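Local coordinates for protein mariner Mos1 transposase (Drosophila mauritiana, PDB 4MDB) that mediates cut-and-paste transposition of the Mos1 element, its RNase H-like catalytic domain binding two divalent metal ions per subunit for DNA cleavage and integration, at residues His2-Glu6 with Arg7-Arg11; Ser21-Lys24 with Arg25-Leu29; Ala97-Gln100 with Gln101-Asn105; Arg112-Pro115 with Glu116-Lys119. The protein carries 1 engineered substitution. One frame throughout, in Å; residues are numbered along the deposited sequence. Where two conformers were deposited one is given.

In the fold
From the N terminus the chain meets the four contacts in series; each is local, joining neighbouring residues, and none nests in or crosses another. Interaction 1 caps the start of helix 6-25, and interaction 2 closes its far end, the two centres lying about 25 Å apart. The turn of interaction 2 then leads to strand 32-42 of the central mixed sheet. Interaction 3 lies within helix 96-113, with Tyr99 near the metal-binding aspartates Asp36 and Asp129. The same helix ends in interaction 4, which opens the short helix 115-118; interactions 1 and 4 fall on opposite sides of the chain's centre.

Interaction 1 (His2-Glu6 with Arg7-Arg11); sequences HELNE and RQMER
Asn5 and Gln8, with CA atoms 5.3 Å apart, mark the place where an irregular N-terminal segment turns into helix 6-25. The first helical turns are set by Met9 N donating to Asn5 O at 3.0 Å and Glu10 N to Glu6 O at 3.0 Å. Asn5 stands at the N-cap: with chi1 at 62°, its CG sits between the backbone N and the carbonyl carbon, and OD1 bends back to accept from Gln8 N at 2.9 Å, the donor almost in line with the side-chain C=O. Gln8 answers with its own amide. Its extended side chain carries OE1 to within 2.9 Å of Asn5 N, a fairly straight bond (162° at the hydrogen) whose donor stands above the carbonyl plane. The two amides are stacked, their planes 27° apart. Gln8 OE1 also lies at the edge of the His2 ring, and that poorly ordered ring stacks on Tyr156 of the inhibitor pocket. Beside the cap, Leu4 CB meets Met9 CG at 3.6 Å, Leu4 also touching Tyr223, while Glu6 OE1 approaches the Met9 methyl CE. The reciprocal pair of bonds between Asn5 and Gln8 is a capping box, opening the first helix of the catalytic domain.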
loop_
_atom_site.group_PDB
_atom_site.type_symbol
_atom_site.label_atom_id
_atom_site.label_comp_id
_atom_site.label_asym_id
_atom_site.label_seq_id
_atom_site.Cartn_x
_atom_site.Cartn_y
_atom_site.Cartn_z
ATOM N N HIS A 2 -10.264 -1.407 -17.604
ATOM C CA HIS A 2 -9.062 -1.828 -18.399
ATOM C C HIS A 2 -9.164 -3.297 -18.831
ATOM O O HIS A 2 -9.309 -4.188 -17.985
ATOM C CB HIS A 2 -7.781 -1.611 -17.573
ATOM C CG HIS A 2 -6.515 -1.707 -18.368
ATOM N ND1 HIS A 2 -6.077 -0.699 -19.203
ATOM C CD2 HIS A 2 -5.582 -2.689 -18.445
ATOM C CE1 HIS A 2 -4.934 -1.059 -19.762
ATOM N NE2 HIS A 2 -4.611 -2.262 -19.319
ATOM N N GLU A 3 -9.125 -3.543 -20.147
ATOM C CA GLU A 3 -8.935 -4.904 -20.670
ATOM C C GLU A 3 -7.456 -5.289 -20.501
ATOM O O GLU A 3 -6.537 -4.642 -21.044
ATOM C CB GLU A 3 -9.366 -5.032 -22.149
ATOM C CG GLU A 3 -10.877 -5.154 -22.394
ATOM C CD GLU A 3 -11.327 -6.569 -22.795
ATOM O OE1 GLU A 3 -11.795 -6.767 -23.957
ATOM O OE2 GLU A 3 -11.220 -7.491 -21.952
ATOM N N LEU A 4 -7.226 -6.362 -19.758
ATOM C CA LEU A 4 -5.893 -6.885 -19.604
ATOM C C LEU A 4 -5.452 -7.618 -20.866
ATOM O O LEU A 4 -6.202 -8.415 -21.447
ATOM C CB LEU A 4 -5.847 -7.857 -18.420
ATOM C CG LEU A 4 -6.125 -7.291 -17.014
ATOM C CD1 LEU A 4 -6.486 -8.385 -16.025
ATOM C CD2 LEU A 4 -4.910 -6.514 -16.530
ATOM N N ASN A 5 -4.221 -7.430 -21.264
ATOM C CA ASN A 5 -3.747 -8.230 -22.374
ATOM C C ASN A 5 -3.073 -9.496 -21.877
ATOM O O ASN A 5 -2.992 -9.722 -20.648
ATOM C CB ASN A 5 -2.785 -7.394 -23.245
ATOM C CG ASN A 5 -1.543 -6.950 -22.501
ATOM O OD1 ASN A 5 -1.035 -7.620 -21.625
ATOM N ND2 ASN A 5 -1.005 -5.832 -22.931
ATOM N N GLU A 6 -2.547 -10.272 -22.810
ATOM C CA GLU A 6 -1.983 -11.561 -22.521
ATOM C C GLU A 6 -0.793 -11.489 -21.564
ATOM O O GLU A 6 -0.708 -12.279 -20.621
ATOM C CB GLU A 6 -1.616 -12.296 -23.805
ATOM C CG GLU A 6 -2.878 -12.755 -24.560
ATOM C CD GLU A 6 -3.780 -13.723 -23.765
ATOM O OE1 GLU A 6 -5.041 -13.673 -23.901
ATOM O OE2 GLU A 6 -3.222 -14.556 -23.015
ATOM N N ARG A 7 0.091 -10.531 -21.812
ATOM C CA ARG A 7 1.304 -10.319 -20.979
ATOM C C ARG A 7 0.892 -9.999 -19.534
ATOM O O ARG A 7 1.422 -10.559 -18.595
ATOM C CB ARG A 7 2.109 -9.109 -21.512
ATOM C CG ARG A 7 3.441 -8.866 -20.819
ATOM C CD ARG A 7 4.134 -7.613 -21.383
ATOM N NE ARG A 7 3.275 -6.432 -21.193
ATOM C CZ ARG A 7 2.837 -5.604 -22.155
ATOM N NH1 ARG A 7 3.219 -5.724 -23.439
ATOM N NH2 ARG A 7 2.013 -4.611 -21.809
ATOM N N GLN A 8 -0.101 -9.152 -19.405
ATOM C CA GLN A 8 -0.581 -8.670 -18.086
ATOM C C GLN A 8 -1.249 -9.783 -17.285
ATOM O O GLN A 8 -1.054 -9.892 -16.046
ATOM C CB GLN A 8 -1.503 -7.499 -18.243
ATOM C CG GLN A 8 -0.824 -6.235 -18.855
ATOM C CD GLN A 8 -1.775 -5.232 -19.463
ATOM O OE1 GLN A 8 -2.961 -5.450 -19.579
ATOM N NE2 GLN A 8 -1.223 -4.105 -19.897
ATOM N N MET A 9 -2.027 -10.601 -17.974
ATOM C CA MET A 9 -2.741 -11.704 -17.282
ATOM C C MET A 9 -1.732 -12.763 -16.915
ATOM O O MET A 9 -1.824 -13.384 -15.839
ATOM C CB MET A 9 -3.869 -12.264 -18.169
ATOM C CG MET A 9 -5.036 -11.324 -18.368
ATOM S SD MET A 9 -6.370 -12.086 -19.329
ATOM C CE MET A 9 -5.749 -11.930 -20.986
ATOM N N GLU A 10 -0.712 -12.971 -17.730
ATOM C CA GLU A 10 0.292 -14.003 -17.442
ATOM C C GLU A 10 1.100 -13.580 -16.185
ATOM O O GLU A 10 1.314 -14.414 -15.285
ATOM C CB GLU A 10 1.150 -14.215 -18.671
ATOM C CG GLU A 10 2.580 -14.636 -18.607
ATOM C CD GLU A 10 3.217 -14.474 -20.008
ATOM O OE1 GLU A 10 3.936 -13.477 -20.244
ATOM O OE2 GLU A 10 2.923 -15.272 -20.927
ATOM N N ARG A 11 1.484 -12.310 -16.148
ATOM C CA ARG A 11 2.284 -11.759 -15.000
ATOM C C ARG A 11 1.467 -11.851 -13.701
ATOM O O ARG A 11 1.969 -12.352 -12.636
ATOM C CB ARG A 11 2.712 -10.331 -15.249
ATOM C CG ARG A 11 3.639 -9.769 -14.125
ATOM C CD ARG A 11 4.745 -8.899 -14.706
ATOM N NE ARG A 11 5.469 -8.069 -13.713
ATOM C CZ ARG A 11 5.388 -6.740 -13.579
ATOM N NH1 ARG A 11 4.563 -5.999 -14.335
ATOM N NH2 ARG A 11 6.124 -6.148 -12.642
#

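Interaction 2 (Ser21-Lys24 with Arg25-Leu29); sequences SRYK and RKSFL
Over one face of the Phe28 ring lies the guanidinium of Arg22, its CZ 4.5 Å from the ring centroid and 16° off the normal, which makes a cation-pi contact although the two planes are inclined by 35°. The opposite face has Leu29 CD2 above it, offset toward the rim, and Tyr23 N and Lys26 O sit at the edge. Arg22 reaches the ring with a fully extended chain, chi1 177°, that also lays CG on Phe28 CE1 at 3.5 Å. At the edge of this guanidinium, in its plane, a water accepts from Arg22 NE at 3.1 Å and donates to Lys26 O at 2.7 Å, linking the arginine to the turn. Arg22 NH1 has its salt bridge with Glu149. The Arg25 guanidinium instead folds back, bent at chi3, so that Ser21 O and Arg22 CA lie over one of its faces. Obliquely to the Tyr23 ring come Ser27 OG, 3.3 Å from Tyr23 CE1, and Leu29 CD1, 3.8 Å from that same carbon. Lys26 N donates to Arg22 O at 2.9 Å. Tyr23 and Leu29 pack on Pro210 and Trp213 of helix 209-218, whereas Arg22 and Phe28 lean on Ile125 of strand 125-127.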
loop_
_atom_site.group_PDB
_atom_site.type_symbol
_atom_site.label_atom_id
_atom_site.label_comp_id
_atom_site.label_asym_id
_atom_site.label_seq_id
_atom_site.Cartn_x
_atom_site.Cartn_y
_atom_site.Cartn_z
ATOM N N SER A 21 2.000 -20.122 -3.230
ATOM C CA SER A 21 2.820 -21.283 -2.852
ATOM C C SER A 21 3.788 -20.978 -1.693
ATOM O O SER A 21 3.993 -21.789 -0.793
ATOM C CB SER A 21 3.550 -21.917 -4.026
ATOM O OG SER A 21 4.537 -21.076 -4.481
ATOM N N ARG A 22 4.349 -19.791 -1.691
ATOM C CA ARG A 22 5.136 -19.338 -0.518
ATOM C C ARG A 22 4.273 -19.315 0.720
ATOM O O ARG A 22 4.668 -19.808 1.773
ATOM C CB ARG A 22 5.739 -17.952 -0.724
ATOM C CG ARG A 22 6.494 -17.464 0.550
ATOM C CD ARG A 22 7.168 -16.188 0.216
ATOM N NE ARG A 22 7.839 -15.592 1.384
ATOM C CZ ARG A 22 8.550 -14.464 1.318
ATOM N NH1 ARG A 22 8.601 -13.792 0.188
ATOM N NH2 ARG A 22 9.141 -14.001 2.386
ATOM N N TYR A 23 3.090 -18.715 0.632
ATOM C CA TYR A 23 2.171 -18.596 1.755
ATOM C C TYR A 23 1.864 -19.933 2.344
ATOM O O TYR A 23 1.845 -20.061 3.545
ATOM C CB TYR A 23 0.912 -17.840 1.360
ATOM C CG TYR A 23 -0.205 -17.906 2.360
ATOM C CD1 TYR A 23 -0.180 -17.161 3.563
ATOM C CD2 TYR A 23 -1.261 -18.773 2.157
ATOM C CE1 TYR A 23 -1.200 -17.244 4.488
ATOM C CE2 TYR A 23 -2.277 -18.878 3.089
ATOM C CZ TYR A 23 -2.262 -18.146 4.248
ATOM O OH TYR A 23 -3.318 -18.307 5.100
ATOM N N LYS A 24 1.641 -20.911 1.469
ATOM C CA LYS A 24 1.274 -22.258 1.942
ATOM C C LYS A 24 2.423 -22.913 2.687
ATOM O O LYS A 24 2.170 -23.646 3.649
ATOM C CB LYS A 24 0.782 -23.082 0.759
ATOM C CG LYS A 24 -0.590 -22.547 0.316
ATOM C CD LYS A 24 -1.132 -23.323 -0.851
ATOM C CE LYS A 24 -2.586 -22.990 -1.169
ATOM N NZ LYS A 24 -2.753 -23.318 -2.609
ATOM N N ARG A 25 3.655 -22.678 2.261
ATOM C CA ARG A 25 4.821 -23.234 2.946
ATOM C C ARG A 25 4.943 -22.545 4.313
ATOM O O ARG A 25 5.101 -23.216 5.305
ATOM C CB ARG A 25 6.109 -23.071 2.153
ATOM C CG ARG A 25 6.323 -24.100 1.041
ATOM C CD ARG A 25 7.636 -23.947 0.243
ATOM N NE ARG A 25 7.510 -23.086 -0.943
ATOM C CZ ARG A 25 7.892 -21.806 -1.053
ATOM N NH1 ARG A 25 7.705 -21.161 -2.220
ATOM N NH2 ARG A 25 8.465 -21.161 -0.029
ATOM N N LYS A 26 4.849 -21.195 4.363
ATOM C CA LYS A 26 5.058 -20.466 5.626
ATOM C C LYS A 26 4.413 -19.126 5.540
ATOM O O LYS A 26 4.886 -18.338 4.797
ATOM C CB LYS A 26 6.515 -20.299 5.956
ATOM C CG LYS A 26 6.780 -19.668 7.329
ATOM C CD LYS A 26 8.249 -19.330 7.421
ATOM C CE LYS A 26 8.668 -18.763 8.751
ATOM N NZ LYS A 26 9.739 -17.729 8.485
ATOM N N SER A 27 3.304 -18.918 6.228
ATOM C CA SER A 27 2.659 -17.605 6.143
ATOM C C SER A 27 3.568 -16.480 6.531
ATOM O O SER A 27 4.234 -16.561 7.559
ATOM C CB SER A 27 1.393 -17.523 6.992
ATOM O OG SER A 27 0.829 -16.264 6.899
ATOM N N PHE A 28 3.561 -15.372 5.769
ATOM C CA PHE A 28 4.428 -14.216 5.994
ATOM C C PHE A 28 3.614 -12.962 6.105
ATOM O O PHE A 28 4.132 -11.813 6.143
ATOM C CB PHE A 28 5.400 -14.081 4.842
ATOM C CG PHE A 28 4.738 -14.050 3.477
ATOM C CD1 PHE A 28 4.478 -15.243 2.756
ATOM C CD2 PHE A 28 4.422 -12.861 2.897
ATOM C CE1 PHE A 28 3.931 -15.223 1.514
ATOM C CE2 PHE A 28 3.810 -12.848 1.638
ATOM C CZ PHE A 28 3.578 -14.013 0.940
ATOM N N LEU A 29 2.312 -13.117 6.169
ATOM C CA LEU A 29 1.458 -11.953 6.073
ATOM C C LEU A 29 1.583 -10.931 7.207
ATOM O O LEU A 29 1.361 -9.717 7.021
ATOM C CB LEU A 29 0.010 -12.374 6.048
ATOM C CG LEU A 29 -0.398 -13.337 4.965
ATOM C CD1 LEU A 29 -1.886 -13.540 5.111
ATOM C CD2 LEU A 29 -0.020 -12.918 3.555
HETATM O O HOH W 1 7.225 -17.450 3.851
#

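Interaction 3 (Ala97-Gln100 with Gln101-Asn105); sequences ARYQ and QQLIN
Gln101 meets the preceding turn through its backbone, N donating to Ala97 O at 3.1 Å in the first of four successive i to i+4 bonds. Its side chain turns at chi2 and leads on along the helix, where NE2 donates to Asn105 OD1 at 3.2 Å; the acceptor lies in the Gln101 amide plane, but the donor stands above the Asn105 carbonyl plane. Gln102 follows with N bonded to Arg98 O. Its CG sits anti to the carbonyl carbon (chi1 -74°), and the extended chain runs back past Arg98 O, which is 3.2 Å from CG. At the end of that chain the amide splits its contacts: OE1 comes obliquely to the Tyr99 ring, 3.4 Å from CD1, with ring and amide planes 72° apart, and NE2 donates to Glu86. Leu103 N donates to Tyr99 O at 2.9 Å, while its branched end lies over one face of the Tyr99 ring, offset toward the rim; CD1 is 4.0 Å from Tyr99 CE2. The phenol OH beyond is hydrogen-bonded to His128 ND1, and the ring also stacks with His134, so the buried tyrosine is fixed on several sides. Ile104 N closes the series on Gln100 O at 3.1 Å, its CG1 and CD1 lying alongside that carbonyl oxygen. Helix 96-113 packs against both helix 137-146 and the sheet: Tyr99 and Leu103 meet Val139 of helix 137-146, to which Gln100 also bonds through Thr142; Tyr99 also touches Trp76 of strand 69-78, where Gln102 rests on Cys74 and Trp76.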
loop_
_atom_site.group_PDB
_atom_site.type_symbol
_atom_site.label_atom_id
_atom_site.label_comp_id
_atom_site.label_asym_id
_atom_site.label_seq_id
_atom_site.Cartn_x
_atom_site.Cartn_y
_atom_site.Cartn_z
ATOM N N ALA A 97 13.022 11.391 -5.628
ATOM C CA ALA A 97 13.658 11.902 -4.426
ATOM C C ALA A 97 12.708 11.953 -3.240
ATOM O O ALA A 97 13.090 11.694 -2.084
ATOM C CB ALA A 97 14.260 13.306 -4.672
ATOM N N ARG A 98 11.460 12.301 -3.542
ATOM C CA ARG A 98 10.440 12.348 -2.518
ATOM C C ARG A 98 10.144 10.967 -2.007
ATOM O O ARG A 98 9.964 10.817 -0.801
ATOM C CB ARG A 98 9.157 12.964 -3.005
ATOM C CG ARG A 98 8.213 13.166 -1.805
ATOM C CD ARG A 98 6.966 13.935 -2.194
ATOM N NE ARG A 98 7.340 15.214 -2.795
ATOM C CZ ARG A 98 7.574 16.319 -2.102
ATOM N NH1 ARG A 98 7.437 16.345 -0.764
ATOM N NH2 ARG A 98 7.917 17.418 -2.766
ATOM N N TYR A 99 10.096 9.987 -2.899
ATOM C CA TYR A 99 9.728 8.612 -2.450
ATOM C C TYR A 99 10.868 8.064 -1.562
ATOM O O TYR A 99 10.590 7.379 -0.559
ATOM C CB TYR A 99 9.441 7.655 -3.601
ATOM C CG TYR A 99 8.700 6.432 -3.159
ATOM C CD1 TYR A 99 7.485 6.506 -2.641
ATOM C CD2 TYR A 99 9.253 5.181 -3.330
ATOM C CE1 TYR A 99 6.802 5.339 -2.252
ATOM C CE2 TYR A 99 8.587 4.034 -2.915
ATOM C CZ TYR A 99 7.339 4.152 -2.422
ATOM O OH TYR A 99 6.597 3.009 -2.050
ATOM N N GLN A 100 12.118 8.348 -1.946
ATOM C CA GLN A 100 13.262 7.891 -1.174
ATOM C C GLN A 100 13.188 8.437 0.227
ATOM O O GLN A 100 13.340 7.695 1.196
ATOM C CB GLN A 100 14.552 8.341 -1.888
ATOM C CG GLN A 100 15.867 8.177 -1.189
ATOM C CD GLN A 100 16.961 8.367 -2.227
ATOM O OE1 GLN A 100 17.018 9.389 -2.929
ATOM N NE2 GLN A 100 17.747 7.353 -2.411
ATOM N N GLN A 101 12.900 9.729 0.357
ATOM C CA GLN A 101 12.756 10.355 1.653
ATOM C C GLN A 101 11.563 9.827 2.478
ATOM O O GLN A 101 11.650 9.651 3.681
ATOM C CB GLN A 101 12.694 11.880 1.513
ATOM C CG GLN A 101 12.953 12.561 2.811
ATOM C CD GLN A 101 14.295 12.089 3.451
ATOM O OE1 GLN A 101 15.355 12.039 2.796
ATOM N NE2 GLN A 101 14.216 11.670 4.699
ATOM N N GLN A 102 10.456 9.552 1.793
ATOM C CA GLN A 102 9.371 8.903 2.424
ATOM C C GLN A 102 9.729 7.535 3.035
ATOM O O GLN A 102 9.241 7.249 4.112
ATOM C CB GLN A 102 8.242 8.769 1.411
ATOM C CG GLN A 102 7.551 10.136 1.163
ATOM C CD GLN A 102 6.441 10.026 0.161
ATOM O OE1 GLN A 102 6.484 9.164 -0.717
ATOM N NE2 GLN A 102 5.438 10.880 0.272
ATOM N N LEU A 103 10.443 6.721 2.304
ATOM C CA LEU A 103 10.810 5.395 2.795
ATOM C C LEU A 103 11.676 5.533 4.022
ATOM O O LEU A 103 11.513 4.785 4.977
ATOM C CB LEU A 103 11.490 4.566 1.753
ATOM C CG LEU A 103 10.721 4.181 0.478
ATOM C CD1 LEU A 103 11.616 3.434 -0.440
ATOM C CD2 LEU A 103 9.548 3.316 0.862
ATOM N N ILE A 104 12.623 6.484 3.958
ATOM C CA ILE A 104 13.461 6.747 5.148
ATOM C C ILE A 104 12.643 7.201 6.358
ATOM O O ILE A 104 12.852 6.726 7.467
ATOM C CB ILE A 104 14.601 7.698 4.792
ATOM C CG1 ILE A 104 15.595 6.976 3.881
ATOM C CG2 ILE A 104 15.265 8.271 6.057
ATOM C CD1 ILE A 104 16.512 7.896 3.079
ATOM N N ASN A 105 11.674 8.096 6.188
ATOM C CA ASN A 105 10.819 8.515 7.255
ATOM C C ASN A 105 9.905 7.390 7.761
ATOM O O ASN A 105 9.648 7.263 8.904
ATOM C CB ASN A 105 9.979 9.683 6.779
ATOM C CG ASN A 105 10.836 10.878 6.444
ATOM O OD1 ASN A 105 11.944 10.937 6.900
ATOM N ND2 ASN A 105 10.337 11.827 5.645
#

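Interaction 4 (Arg112-Pro115 with Glu116-Lys119); sequences RKRP and EYQK
Arg114 O is the chief acceptor across this turn, gripped by two backbone donors of the following residues: Tyr117 N at 2.8 Å and Gln118 N at 3.2 Å. The first donor stands above the carbonyl plane, 40° out of it, and the second is tilted by 16°, so the pair shares one oxygen from different directions. Arg114 is thus the N-cap residue of helix 115-118, directly after helix 96-113 has ended. Its guanidinium has separate partners. NH1 donates to Lys113 O at 3.1 Å, with the acceptor in the guanidinium plane, and NE forms a salt bridge with Asp78. Glu116 runs alongside Arg114, pointing the same way, but the charged atoms do not meet: Arg114 NE and Glu116 OE1 are 4.8 Å apart. Instead, Glu116 OE1 approaches the aliphatic CD of Arg114 at 3.7 Å. Glu116 is bent at chi2 (-85°), which folds its carboxylate back over the start of the helix, and its CG lies above the centre of the Tyr117 ring. Arg114 CB packs obliquely against that ring, 3.4 Å from CD2. With Asp78 as its salt-bridge partner, the buried Arg114 ties the junction of the two helices to the end of strand 69-78, and the nearby Glu116 carboxylate probably adds a weaker, longer-range attraction.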
loop_
_atom_site.group_PDB
_atom_site.type_symbol
_atom_site.label_atom_id
_atom_site.label_comp_id
_atom_site.label_asym_id
_atom_site.label_seq_id
_atom_site.Cartn_x
_atom_site.Cartn_y
_atom_site.Cartn_z
ATOM N N ARG A 112 9.751 3.149 15.796
ATOM C CA ARG A 112 9.012 3.672 16.914
ATOM C C ARG A 112 7.728 2.927 17.237
ATOM O O ARG A 112 7.330 2.809 18.397
ATOM C CB ARG A 112 8.702 5.151 16.619
ATOM C CG ARG A 112 8.004 5.872 17.777
ATOM C CD ARG A 112 7.897 7.377 17.490
ATOM N NE ARG A 112 7.141 7.666 16.268
ATOM C CZ ARG A 112 5.844 7.620 16.144
ATOM N NH1 ARG A 112 5.028 7.303 17.150
ATOM N NH2 ARG A 112 5.324 7.890 14.954
ATOM N N LYS A 113 7.017 2.419 16.215
ATOM C CA LYS A 113 5.669 1.870 16.413
ATOM C C LYS A 113 5.559 0.353 16.336
ATOM O O LYS A 113 4.528 -0.185 16.690
ATOM C CB LYS A 113 4.707 2.443 15.384
ATOM C CG LYS A 113 4.261 3.843 15.682
ATOM C CD LYS A 113 3.716 4.408 14.407
ATOM C CE LYS A 113 2.279 3.932 14.253
ATOM N NZ LYS A 113 1.544 4.153 15.520
ATOM N N ARG A 114 6.599 -0.285 15.836
ATOM C CA ARG A 114 6.651 -1.729 15.674
ATOM C C ARG A 114 7.895 -2.354 16.279
ATOM O O ARG A 114 8.895 -2.643 15.608
ATOM C CB ARG A 114 6.528 -2.062 14.188
ATOM C CG ARG A 114 5.244 -1.557 13.567
ATOM C CD ARG A 114 3.992 -2.333 13.958
ATOM N NE ARG A 114 2.775 -1.916 13.260
ATOM C CZ ARG A 114 1.976 -0.906 13.594
ATOM N NH1 ARG A 114 2.237 -0.112 14.656
ATOM N NH2 ARG A 114 0.939 -0.616 12.892
ATOM N N PRO A 115 7.864 -2.604 17.599
ATOM C CA PRO A 115 9.034 -3.213 18.278
ATOM C C PRO A 115 9.652 -4.474 17.686
ATOM O O PRO A 115 10.862 -4.680 17.783
ATOM C CB PRO A 115 8.485 -3.490 19.704
ATOM C CG PRO A 115 7.454 -2.399 19.902
ATOM C CD PRO A 115 6.785 -2.286 18.543
ATOM N N GLU A 116 8.848 -5.344 17.119
ATOM C CA GLU A 116 9.358 -6.527 16.424
ATOM C C GLU A 116 10.338 -6.140 15.333
ATOM O O GLU A 116 11.263 -6.880 15.031
ATOM C CB GLU A 116 8.174 -7.353 15.893
ATOM C CG GLU A 116 7.236 -6.633 14.903
ATOM C CD GLU A 116 6.072 -5.761 15.507
ATOM O OE1 GLU A 116 4.979 -5.802 14.893
ATOM O OE2 GLU A 116 6.208 -5.000 16.513
ATOM N N TYR A 117 10.174 -4.954 14.774
ATOM C CA TYR A 117 11.123 -4.469 13.770
ATOM C C TYR A 117 12.303 -3.731 14.388
ATOM O O TYR A 117 13.384 -3.840 13.883
ATOM C CB TYR A 117 10.461 -3.600 12.696
ATOM C CG TYR A 117 9.417 -4.360 11.965
ATOM C CD1 TYR A 117 9.701 -5.594 11.425
ATOM C CD2 TYR A 117 8.138 -3.872 11.818
ATOM C CE1 TYR A 117 8.740 -6.309 10.781
ATOM C CE2 TYR A 117 7.181 -4.575 11.139
ATOM C CZ TYR A 117 7.505 -5.793 10.616
ATOM O OH TYR A 117 6.607 -6.513 9.981
ATOM N N GLN A 118 12.088 -2.987 15.465
ATOM C CA GLN A 118 13.204 -2.222 16.032
ATOM C C GLN A 118 14.260 -3.233 16.425
ATOM O O GLN A 118 15.388 -2.994 16.293
ATOM C CB GLN A 118 12.790 -1.324 17.207
ATOM C CG GLN A 118 13.792 -1.179 18.352
ATOM C CD GLN A 118 13.174 -1.450 19.701
ATOM O OE1 GLN A 118 12.300 -0.741 20.154
ATOM N NE2 GLN A 118 13.612 -2.521 20.330
ATOM N N LYS A 119 13.814 -4.359 16.974
ATOM C CA LYS A 119 14.717 -5.347 17.553
ATOM C C LYS A 119 15.364 -6.244 16.506
ATOM O O LYS A 119 16.224 -7.065 16.827
ATOM C CB LYS A 119 13.979 -6.201 18.587
ATOM C CG LYS A 119 13.063 -5.411 19.506
ATOM C CD LYS A 119 12.630 -6.241 20.703
ATOM C CE LYS A 119 11.705 -5.454 21.616
ATOM N NZ LYS A 119 10.596 -6.296 22.143
#